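Local coordinates for protein phage terminase large subunit (PDB 5M1Q) that cuts the viral genome to start and end packaging and, in its full-length form, acts as the ATP-driven motor that moves the DNA into empty capsids, at residues Arg21-Asp26 with Glu81-Ala86; Tyr33-Asp38 with Phe48-Leu53. All coordinates share one frame; numbering follows the deposited sequence.

Contact 1: residues Arg21-Asp26 with Glu81-Ala86; sequences RLVVED and EDYGHA. With ZN (zinc ion), chain C.
Asp82 OD2 is gripped by both terminal nitrogens of the Arg21 guanidinium, with NH1 and NH2 each 2.8 Å from OD2. The arginine comes end-on and holds the oxygen close to its own plane, but the two flat groups are turned 61° against each other, and OD2 is met on its anti side. With one acceptor shared by two donors, neither bond is straight: the N-H...O angle at NH1 is 142°. Arg21 reaches the end of helix 69-82 because its chain is extended from CG to NE, running past Arg75 and Leu79. The contact thus ties the C-terminal end of this helix and the turn after it to strand 21-23 and the loop that follows.

Tyr83, the first residue to leave the helical path, makes the second link. Its OH donates to the carbonyl oxygen of Glu25, 2.7 Å from OH to O, with the acceptor at the ring edge and the donor tilted from the carbonyl plane. Water 1 donates to the same hydroxyl and also to Asp26 OD1. On either side of Tyr83 in sequence, Glu81 OE2 from the helix and His85 NE2 from the loop bind a zinc ion, separate from the nuclease metal site at Asp38 and Asp173.

The hydroxyl has both roles filled, which should fix its proton toward Glu25, while the ion pair probably offsets the charge of Asp82.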
loop_
_atom_site.group_PDB
_atom_site.type_symbol
_atom_site.label_atom_id
_atom_site.label_comp_id
_atom_site.label_asym_id
_atom_site.label_seq_id
_atom_site.Cartn_x
_atom_site.Cartn_y
_atom_site.Cartn_z
ATOM N N ARG A 21 -3.851 -5.032 -11.041
ATOM C CA ARG A 21 -3.256 -5.811 -9.948
ATOM C C ARG A 21 -2.006 -6.587 -10.356
ATOM O O ARG A 21 -1.977 -7.235 -11.414
ATOM C CB ARG A 21 -4.222 -6.839 -9.422
ATOM C CG ARG A 21 -5.496 -6.291 -8.840
ATOM C CD ARG A 21 -6.314 -7.407 -8.255
ATOM N NE ARG A 21 -7.593 -6.892 -7.769
ATOM C CZ ARG A 21 -8.479 -7.596 -7.073
ATOM N NH1 ARG A 21 -8.250 -8.862 -6.731
ATOM N NH2 ARG A 21 -9.604 -7.004 -6.688
ATOM N N LEU A 22 -0.973 -6.496 -9.529
ATOM C CA LEU A 22 0.132 -7.440 -9.541
ATOM C C LEU A 22 -0.172 -8.468 -8.459
ATOM O O LEU A 22 -0.318 -8.107 -7.288
ATOM C CB LEU A 22 1.455 -6.720 -9.275
ATOM C CG LEU A 22 1.949 -5.840 -10.417
ATOM C CD1 LEU A 22 1.074 -4.609 -10.578
ATOM C CD2 LEU A 22 3.404 -5.441 -10.219
ATOM N N VAL A 23 -0.324 -9.734 -8.841
ATOM C CA VAL A 23 -0.711 -10.788 -7.911
ATOM C C VAL A 23 0.452 -11.745 -7.626
ATOM O O VAL A 23 0.901 -12.449 -8.505
ATOM C CB VAL A 23 -1.927 -11.607 -8.436
ATOM C CG1 VAL A 23 -2.350 -12.631 -7.403
ATOM C CG2 VAL A 23 -3.090 -10.680 -8.781
ATOM N N VAL A 24 0.905 -11.783 -6.382
ATOM C CA VAL A 24 1.924 -12.723 -5.959
ATOM C C VAL A 24 1.278 -14.007 -5.487
ATOM O O VAL A 24 1.706 -15.091 -5.867
ATOM C CB VAL A 24 2.793 -12.131 -4.828
ATOM C CG1 VAL A 24 3.877 -13.123 -4.416
ATOM C CG2 VAL A 24 3.382 -10.815 -5.299
ATOM N N GLU A 25 0.275 -13.875 -4.613
ATOM C CA GLU A 25 -0.450 -15.023 -4.078
ATOM C C GLU A 25 -1.925 -14.672 -4.005
ATOM O O GLU A 25 -2.292 -13.566 -3.601
ATOM C CB GLU A 25 0.033 -15.374 -2.684
ATOM C CG GLU A 25 1.473 -15.831 -2.603
ATOM C CD GLU A 25 1.789 -16.609 -1.337
ATOM O OE1 GLU A 25 1.001 -16.564 -0.354
ATOM O OE2 GLU A 25 2.846 -17.276 -1.331
ATOM N N ASP A 26 -2.761 -15.618 -4.424
ATOM C CA ASP A 26 -4.190 -15.550 -4.148
ATOM C C ASP A 26 -4.500 -15.687 -2.666
ATOM O O ASP A 26 -3.715 -16.217 -1.887
ATOM C CB ASP A 26 -4.925 -16.659 -4.905
ATOM C CG ASP A 26 -4.820 -16.503 -6.401
ATOM O OD1 ASP A 26 -4.943 -15.354 -6.895
ATOM O OD2 ASP A 26 -4.616 -17.537 -7.081
ATOM N N GLU A 81 -12.424 -7.246 -0.090
ATOM C CA GLU A 81 -13.326 -8.386 -0.047
ATOM C C GLU A 81 -12.631 -9.646 -0.562
ATOM O O GLU A 81 -12.714 -10.711 0.040
ATOM C CB GLU A 81 -14.582 -8.049 -0.851
ATOM C CG GLU A 81 -15.643 -9.121 -0.866
ATOM C CD GLU A 81 -16.919 -8.617 -1.491
ATOM O OE1 GLU A 81 -17.000 -8.599 -2.738
ATOM O OE2 GLU A 81 -17.836 -8.237 -0.715
ATOM N N ASP A 82 -11.864 -9.496 -1.644
ATOM C CA ASP A 82 -11.109 -10.623 -2.194
ATOM C C ASP A 82 -10.096 -11.232 -1.232
ATOM O O ASP A 82 -9.774 -12.400 -1.352
ATOM C CB ASP A 82 -10.361 -10.219 -3.477
ATOM C CG ASP A 82 -11.297 -9.955 -4.669
ATOM O OD1 ASP A 82 -12.502 -10.336 -4.643
ATOM O OD2 ASP A 82 -10.838 -9.331 -5.650
ATOM N N TYR A 83 -9.562 -10.452 -0.290
ATOM C CA TYR A 83 -8.608 -10.982 0.681
ATOM C C TYR A 83 -9.215 -11.039 2.090
ATOM O O TYR A 83 -8.584 -10.658 3.090
ATOM C CB TYR A 83 -7.287 -10.160 0.653
ATOM C CG TYR A 83 -6.430 -10.523 -0.550
ATOM C CD1 TYR A 83 -6.614 -9.897 -1.767
ATOM C CD2 TYR A 83 -5.484 -11.540 -0.460
ATOM C CE1 TYR A 83 -5.872 -10.248 -2.873
ATOM C CE2 TYR A 83 -4.719 -11.893 -1.566
ATOM C CZ TYR A 83 -4.936 -11.250 -2.768
ATOM O OH TYR A 83 -4.191 -11.613 -3.872
ATOM N N GLY A 84 -10.456 -11.520 2.156
ATOM C CA GLY A 84 -11.130 -11.761 3.428
ATOM C C GLY A 84 -11.574 -10.529 4.175
ATOM O O GLY A 84 -11.541 -10.531 5.396
ATOM N N HIS A 85 -12.010 -9.489 3.453
ATOM C CA HIS A 85 -12.336 -8.169 4.042
ATOM C C HIS A 85 -11.191 -7.639 4.871
ATOM O O HIS A 85 -11.371 -7.134 5.986
ATOM C CB HIS A 85 -13.646 -8.182 4.811
ATOM C CG HIS A 85 -14.818 -8.385 3.922
ATOM N ND1 HIS A 85 -15.319 -9.633 3.627
ATOM C CD2 HIS A 85 -15.535 -7.501 3.195
ATOM C CE1 HIS A 85 -16.322 -9.504 2.785
ATOM N NE2 HIS A 85 -16.481 -8.220 2.516
ATOM N N ALA A 86 -10.005 -7.789 4.302
ATOM C CA ALA A 86 -8.782 -7.258 4.879
ATOM C C ALA A 86 -8.999 -5.813 5.314
ATOM O O ALA A 86 -9.484 -4.990 4.536
ATOM C CB ALA A 86 -7.669 -7.336 3.841
HETATM ZN ZN ZN C . -18.019 -7.858 1.115
HETATM O O HOH W 1 -5.690 -12.521 -5.975
HETATM O O HOH W 2 -18.284 -5.724 1.309
#

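Contact 2: residues Tyr33-Asp38 with Phe48-Leu53. With ZN (zinc ion), chain D.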
loop_
_atom_site.group_PDB
_atom_site.type_symbol
_atom_site.label_atom_id
_atom_site.label_comp_id
_atom_site.label_asym_id
_atom_site.label_seq_id
_atom_site.Cartn_x
_atom_site.Cartn_y
_atom_site.Cartn_z
ATOM N N TYR A 33 -4.812 -10.646 6.533
ATOM C CA TYR A 33 -4.284 -9.637 5.616
ATOM C C TYR A 33 -4.699 -8.241 6.057
ATOM O O TYR A 33 -5.746 -8.046 6.687
ATOM C CB TYR A 33 -4.810 -9.881 4.193
ATOM C CG TYR A 33 -4.427 -11.217 3.602
ATOM C CD1 TYR A 33 -5.155 -12.363 3.908
ATOM C CD2 TYR A 33 -3.361 -11.335 2.708
ATOM C CE1 TYR A 33 -4.810 -13.595 3.387
ATOM C CE2 TYR A 33 -3.022 -12.562 2.158
ATOM C CZ TYR A 33 -3.763 -13.691 2.499
ATOM O OH TYR A 33 -3.449 -14.901 1.963
ATOM N N CYS A 34 -3.882 -7.250 5.713
ATOM C CA CYS A 34 -4.319 -5.870 5.727
ATOM C C CYS A 34 -3.926 -5.219 4.403
ATOM O O CYS A 34 -3.146 -5.802 3.613
ATOM C CB CYS A 34 -3.742 -5.124 6.919
ATOM S SG CYS A 34 -1.955 -4.846 6.796
ATOM N N ILE A 35 -4.476 -4.044 4.164
ATOM C CA ILE A 35 -4.232 -3.275 2.962
ATOM C C ILE A 35 -3.783 -1.869 3.333
ATOM O O ILE A 35 -4.461 -1.185 4.125
ATOM C CB ILE A 35 -5.504 -3.178 2.073
ATOM C CG1 ILE A 35 -5.904 -4.579 1.640
ATOM C CG2 ILE A 35 -5.294 -2.232 0.890
ATOM C CD1 ILE A 35 -7.215 -4.655 0.902
ATOM N N GLY A 36 -2.676 -1.419 2.755
ATOM C CA GLY A 36 -2.308 -0.001 2.835
ATOM C C GLY A 36 -2.862 0.724 1.643
ATOM O O GLY A 36 -2.623 0.294 0.512
ATOM N N ALA A 37 -3.609 1.804 1.858
ATOM C CA ALA A 37 -4.231 2.557 0.753
ATOM C C ALA A 37 -3.874 4.042 0.697
ATOM O O ALA A 37 -4.118 4.783 1.656
ATOM C CB ALA A 37 -5.741 2.401 0.814
ATOM N N ASP A 38 -3.285 4.443 -0.431
ATOM C CA ASP A 38 -3.003 5.829 -0.807
ATOM C C ASP A 38 -4.000 6.189 -1.935
ATOM O O ASP A 38 -4.387 5.286 -2.707
ATOM C CB ASP A 38 -1.547 5.901 -1.289
ATOM C CG ASP A 38 -1.041 7.313 -1.466
ATOM O OD1 ASP A 38 -1.036 8.086 -0.484
ATOM O OD2 ASP A 38 -0.616 7.658 -2.586
ATOM N N PHE A 48 -3.008 0.412 -3.662
ATOM C CA PHE A 48 -3.504 -0.423 -2.589
ATOM C C PHE A 48 -2.577 -1.647 -2.452
ATOM O O PHE A 48 -2.448 -2.428 -3.386
ATOM C CB PHE A 48 -4.946 -0.892 -2.856
ATOM C CG PHE A 48 -5.884 0.182 -3.332
ATOM C CD1 PHE A 48 -5.842 1.481 -2.813
ATOM C CD2 PHE A 48 -6.848 -0.113 -4.310
ATOM C CE1 PHE A 48 -6.711 2.468 -3.249
ATOM C CE2 PHE A 48 -7.716 0.883 -4.756
ATOM C CZ PHE A 48 -7.652 2.167 -4.234
ATOM N N SER A 49 -1.932 -1.821 -1.294
ATOM C CA SER A 49 -0.974 -2.912 -1.082
ATOM C C SER A 49 -1.515 -3.893 -0.089
ATOM O O SER A 49 -1.729 -3.528 1.078
ATOM C CB SER A 49 0.352 -2.382 -0.520
ATOM O OG SER A 49 0.970 -1.523 -1.435
ATOM N N VAL A 50 -1.683 -5.147 -0.500
ATOM C CA VAL A 50 -2.184 -6.202 0.351
ATOM C C VAL A 50 -1.029 -6.952 0.974
ATOM O O VAL A 50 -0.255 -7.582 0.271
ATOM C CB VAL A 50 -3.065 -7.223 -0.413
ATOM C CG1 VAL A 50 -3.696 -8.204 0.572
ATOM C CG2 VAL A 50 -4.108 -6.504 -1.237
ATOM N N LEU A 51 -0.932 -6.893 2.302
ATOM C CA LEU A 51 0.106 -7.541 3.074
ATOM C C LEU A 51 -0.441 -8.749 3.811
ATOM O O LEU A 51 -1.439 -8.638 4.550
ATOM C CB LEU A 51 0.702 -6.555 4.103
ATOM C CG LEU A 51 1.772 -7.093 5.045
ATOM C CD1 LEU A 51 2.973 -7.679 4.312
ATOM C CD2 LEU A 51 2.223 -5.983 5.984
ATOM N N ASP A 52 0.218 -9.877 3.631
ATOM C CA ASP A 52 -0.051 -11.071 4.393
ATOM C C ASP A 52 0.663 -10.920 5.732
ATOM O O ASP A 52 1.899 -10.954 5.811
ATOM C CB ASP A 52 0.410 -12.296 3.592
ATOM C CG ASP A 52 0.143 -13.611 4.284
ATOM O OD1 ASP A 52 0.103 -13.689 5.529
ATOM O OD2 ASP A 52 0.009 -14.608 3.528
ATOM N N LEU A 53 -0.119 -10.745 6.790
ATOM C CA LEU A 53 0.451 -10.479 8.101
ATOM C C LEU A 53 1.110 -11.697 8.739
ATOM O O LEU A 53 1.899 -11.550 9.666
ATOM C CB LEU A 53 -0.595 -9.856 9.029
ATOM C CG LEU A 53 -1.017 -8.434 8.632
ATOM C CD1 LEU A 53 -2.293 -8.027 9.373
ATOM C CD2 LEU A 53 0.111 -7.408 8.827
HETATM ZN ZN ZN D . -0.099 9.628 -3.313
HETATM O O HOH W 3 -1.249 10.448 -1.951
HETATM O O HOH W 4 1.629 9.688 -2.185
HETATM O O HOH W 5 0.431 11.672 -4.147
HETATM O O HOH W 6 -1.787 9.136 -4.209
#
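Tyr33 leans across the neighbouring strand, and its side chain meets Val50, Leu51 and Asp52 in turn. CB lies 3.6 Å from Leu51 O and also near Val50 CG1. With CG anti to the carbonyl carbon (chi1 -61°), the ring is carried over the partner strand: CD2 approaches Val50 CG1 at 3.8 Å and Asp52 CA, and CE2 comes 3.7 Å from Asp52 CB. The ring and the Asp52 carboxylate are turned 48° apart. At the tip, OH is hydrogen-bonded to Arg28 N, whereas Asp52 OD2 bonds His31 ND1.

The two strands form an antiparallel hairpin in the middle of the RNase H-like sheet. Cys34 pairs with Leu51, and Gly36 with Ser49, through two backbone hydrogen bonds each; the bond from Leu51 N to Cys34 O is 2.8 Å. Between them, the non-hydrogen-bonded pair Ile35 and Val50 sets its side chains alongside each other, CG1 of Ile35 3.9 Å from CG2 of Val50. Further along the same face, Ala37 CB touches Phe48 CD1 at 3.7 Å. Leu76 and Leu79 of helix 69-82 cover this side.

On the other face Cys34 SG packs against Leu53 CD2, and Ser49 OG is hydrogen-bonded to Ser177 OG of helix 173-182. The strand ends at Asp38, whose OD2 binds a zinc ion at 2.2 Å, together with four waters and Asp173. In the nuclease reaction Asp38 probably bridges two magnesium ions, one shared with Asp173 and the other with Asp91, in the manner of RuvC-like two-metal catalysis.

Overall arrangement
From the N terminus the chain passes through strand 21-23, the first half of contact 1, and then enters strand 33-38, the first half of contact 2. It returns along strand 46-52 to close contact 2 as a short hairpin loop, continues through strand 57-64 and helix 69-82, and closes the longer loop of contact 1 at the C-terminal end of that helix and in the turn after it. Contact 2 is therefore enclosed within contact 1. Their centres are 9 Å apart, and they touch where the Tyr83 ring packs on Tyr33 and Val50, and Ala86 on Ile35. Contact 1 joins the helix end to the sheet; contact 2 pairs central strands of that sheet leading to the nuclease metal site.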